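Local coordinates for protein putative aminooxidase (Propionibacterium acnes, PDB 2B9Y) that probably isomerises polyunsaturated fatty acids with the help of a bound FAD, and has the fold of the flavin-containing amine oxidoreductases, at residues M311-R316 with Q323-Y328. Numbering follows the deposited sequence.
Sequences MVYYHR and QIITTY. With BU1 (1,4-butanediol), chain G.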
loop_
_atom_site.group_PDB
_atom_site.type_symbol
_atom_site.label_atom_id
_atom_site.label_comp_id
_atom_site.label_asym_id
_atom_site.label_seq_id
_atom_site.Cartn_x
_atom_site.Cartn_y
_atom_site.Cartn_z
ATOM N N MET A 311 -14.075 -7.721 6.109
ATOM C CA MET A 311 -12.987 -8.620 6.454
ATOM C C MET A 311 -12.311 -8.248 7.778
ATOM O O MET A 311 -11.690 -9.092 8.443
ATOM C CB MET A 311 -11.950 -8.599 5.337
ATOM C CG MET A 311 -12.486 -8.999 3.969
ATOM S SD MET A 311 -11.143 -9.085 2.781
ATOM C CE MET A 311 -10.721 -7.343 2.583
ATOM N N VAL A 312 -12.447 -6.979 8.151
ATOM C CA VAL A 312 -11.833 -6.433 9.349
ATOM C C VAL A 312 -12.536 -5.083 9.622
ATOM O O VAL A 312 -13.000 -4.427 8.687
ATOM C CB VAL A 312 -10.270 -6.241 9.162
ATOM C CG1 VAL A 312 -9.957 -5.452 7.895
ATOM C CG2 VAL A 312 -9.589 -5.588 10.384
ATOM N N TYR A 313 -12.631 -4.714 10.897
ATOM C CA TYR A 313 -12.990 -3.340 11.298
ATOM C C TYR A 313 -12.058 -2.857 12.413
ATOM O O TYR A 313 -11.624 -3.645 13.273
ATOM C CB TYR A 313 -14.469 -3.203 11.723
ATOM C CG TYR A 313 -14.901 -4.145 12.825
ATOM C CD1 TYR A 313 -14.762 -3.791 14.160
ATOM C CD2 TYR A 313 -15.447 -5.402 12.529
ATOM C CE1 TYR A 313 -15.119 -4.659 15.152
ATOM C CE2 TYR A 313 -15.828 -6.276 13.530
ATOM C CZ TYR A 313 -15.653 -5.913 14.835
ATOM O OH TYR A 313 -16.046 -6.744 15.866
ATOM N N TYR A 314 -11.779 -1.554 12.378
ATOM C CA TYR A 314 -10.732 -0.928 13.189
ATOM C C TYR A 314 -11.285 -0.145 14.382
ATOM O O TYR A 314 -11.922 0.904 14.254
ATOM C CB TYR A 314 -9.868 -0.051 12.281
ATOM C CG TYR A 314 -8.788 0.780 12.939
ATOM C CD1 TYR A 314 -8.145 0.373 14.126
ATOM C CD2 TYR A 314 -8.364 1.955 12.344
ATOM C CE1 TYR A 314 -7.127 1.161 14.699
ATOM C CE2 TYR A 314 -7.355 2.750 12.915
ATOM C CZ TYR A 314 -6.743 2.359 14.065
ATOM O OH TYR A 314 -5.754 3.158 14.576
ATOM N N HIS A 315 -10.973 -0.670 15.552
ATOM C CA HIS A 315 -11.276 -0.057 16.832
ATOM C C HIS A 315 -10.074 0.818 17.211
ATOM O O HIS A 315 -9.033 0.324 17.648
ATOM C CB HIS A 315 -11.529 -1.173 17.831
ATOM C CG HIS A 315 -11.952 -0.725 19.193
ATOM N ND1 HIS A 315 -11.153 -0.876 20.304
ATOM C CD2 HIS A 315 -13.112 -0.190 19.634
ATOM C CE1 HIS A 315 -11.797 -0.435 21.365
ATOM N NE2 HIS A 315 -12.995 -0.026 20.988
ATOM N N ARG A 316 -10.231 2.125 17.015
ATOM C CA ARG A 316 -9.126 3.076 17.146
ATOM C C ARG A 316 -9.132 3.860 18.465
ATOM O O ARG A 316 -8.105 3.991 19.090
ATOM C CB ARG A 316 -9.145 4.055 15.987
ATOM C CG ARG A 316 -8.089 5.143 16.054
ATOM C CD ARG A 316 -8.079 5.893 14.754
ATOM N NE ARG A 316 -7.230 7.085 14.717
ATOM C CZ ARG A 316 -5.903 7.101 14.597
ATOM N NH1 ARG A 316 -5.186 5.990 14.592
ATOM N NH2 ARG A 316 -5.277 8.266 14.529
ATOM N N GLN A 323 -16.968 7.518 18.640
ATOM C CA GLN A 323 -15.910 7.759 17.675
ATOM C C GLN A 323 -16.018 6.802 16.488
ATOM O O GLN A 323 -16.888 5.906 16.448
ATOM C CB GLN A 323 -14.532 7.665 18.344
ATOM C CG GLN A 323 -13.951 9.028 18.766
ATOM C CD GLN A 323 -13.666 9.926 17.588
ATOM O OE1 GLN A 323 -13.594 9.466 16.429
ATOM N NE2 GLN A 323 -13.499 11.217 17.864
ATOM N N ILE A 324 -15.146 7.029 15.514
ATOM C CA ILE A 324 -15.247 6.383 14.222
ATOM C C ILE A 324 -14.714 4.959 14.273
ATOM O O ILE A 324 -13.603 4.711 14.782
ATOM C CB ILE A 324 -14.490 7.185 13.123
ATOM C CG1 ILE A 324 -15.119 8.568 12.931
ATOM C CG2 ILE A 324 -14.434 6.399 11.769
ATOM C CD1 ILE A 324 -16.532 8.534 12.316
ATOM N N ILE A 325 -15.525 4.026 13.760
ATOM C CA ILE A 325 -15.063 2.673 13.449
ATOM C C ILE A 325 -15.021 2.512 11.944
ATOM O O ILE A 325 -16.044 2.623 11.296
ATOM C CB ILE A 325 -15.982 1.581 14.042
ATOM C CG1 ILE A 325 -16.070 1.713 15.585
ATOM C CG2 ILE A 325 -15.479 0.146 13.586
ATOM C CD1 ILE A 325 -14.793 1.360 16.385
ATOM N N THR A 326 -13.844 2.226 11.380
ATOM C CA THR A 326 -13.724 1.968 9.945
ATOM C C THR A 326 -13.806 0.468 9.619
ATOM O O THR A 326 -13.233 -0.368 10.335
ATOM C CB THR A 326 -12.417 2.550 9.319
ATOM O OG1 THR A 326 -11.291 2.366 10.202
ATOM C CG2 THR A 326 -12.590 4.043 8.957
ATOM N N THR A 327 -14.492 0.160 8.519
ATOM C CA THR A 327 -14.659 -1.188 8.006
ATOM C C THR A 327 -13.943 -1.288 6.651
ATOM O O THR A 327 -13.704 -0.268 5.951
ATOM C CB THR A 327 -16.164 -1.532 7.835
ATOM O OG1 THR A 327 -16.753 -0.688 6.837
ATOM C CG2 THR A 327 -16.925 -1.339 9.153
ATOM N N TYR A 328 -13.549 -2.510 6.310
ATOM C CA TYR A 328 -12.670 -2.757 5.154
ATOM C C TYR A 328 -13.193 -3.971 4.373
ATOM O O TYR A 328 -13.435 -5.035 4.951
ATOM C CB TYR A 328 -11.225 -3.031 5.623
ATOM C CG TYR A 328 -10.693 -1.907 6.418
ATOM C CD1 TYR A 328 -9.964 -0.906 5.818
ATOM C CD2 TYR A 328 -10.973 -1.803 7.789
ATOM C CE1 TYR A 328 -9.503 0.177 6.559
ATOM C CE2 TYR A 328 -10.531 -0.744 8.517
ATOM C CZ TYR A 328 -9.796 0.239 7.919
ATOM O OH TYR A 328 -9.344 1.293 8.662
HETATM C C1 BU1 G . -6.787 -3.464 12.040
HETATM C C2 BU1 G . -7.344 -2.603 10.897
HETATM C C3 BU1 G . -6.760 -3.101 9.574
HETATM C C4 BU1 G . -7.328 -2.400 8.335
HETATM O O5 BU1 G . -7.014 -2.987 13.380
HETATM O O6 BU1 G . -6.333 -2.164 7.299
HETATM O O HOH W 1 -11.337 3.630 13.355
HETATM O O HOH W 2 -12.664 4.114 17.248
#
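Tyr328 lies against Val312 and Tyr314 on one face of an antiparallel beta hairpin, and its ring is the flat group round which the contact is built. Val312 CG1 packs 3.6 Å from Tyr328 CB, the two side chains crossing at a slant. The rim of the Tyr328 ring is turned toward the partner strand: Val312 O sits in the ring plane, 3.4 Å from Tyr328 CD2, and Tyr314 CB comes up near that same plane. Over one face of the ring lies the bound 1,4-butanediol, its C4 3.5 Å above the plane and over the centre; Val312 CG2, anti to the backbone N, touches the middle of the diol. Tyr314 runs alongside both Tyr328 and Thr326, and Thr326 OG1 meets its ring at the edge. With CG anti to the backbone N (chi1 175°), the Tyr314 ring reaches out to Arg316, which lays CB on one ring face and returns NH1 to Tyr314 OH at 2.9 Å, the hydroxyl lying in the guanidinium plane. On the other face of the sheet, Tyr313 and Ile325 point the same way, Tyr313 CB 4.0 Å from Ile325 CG2, while helix 341-354 covers Tyr313 and Thr327. Hydrogen bonds join the backbones, Met311 N to Tyr328 O at 3.0 Å (178° at the hydrogen) and Tyr314 N to Thr326 O at 2.8 Å. Farther along the strands part, and water 1 bridges Tyr314 O and Ile324 O, donating to both. Strand 277-288 continues the sheet beyond 325-328. Tyr328 also touches FAD, which puts this end of the face next to the cofactor; a diol carbon resting on an aromatic face there is consistent with a pocket suited to a mainly apolar chain, as expected of a fatty acid isomerase.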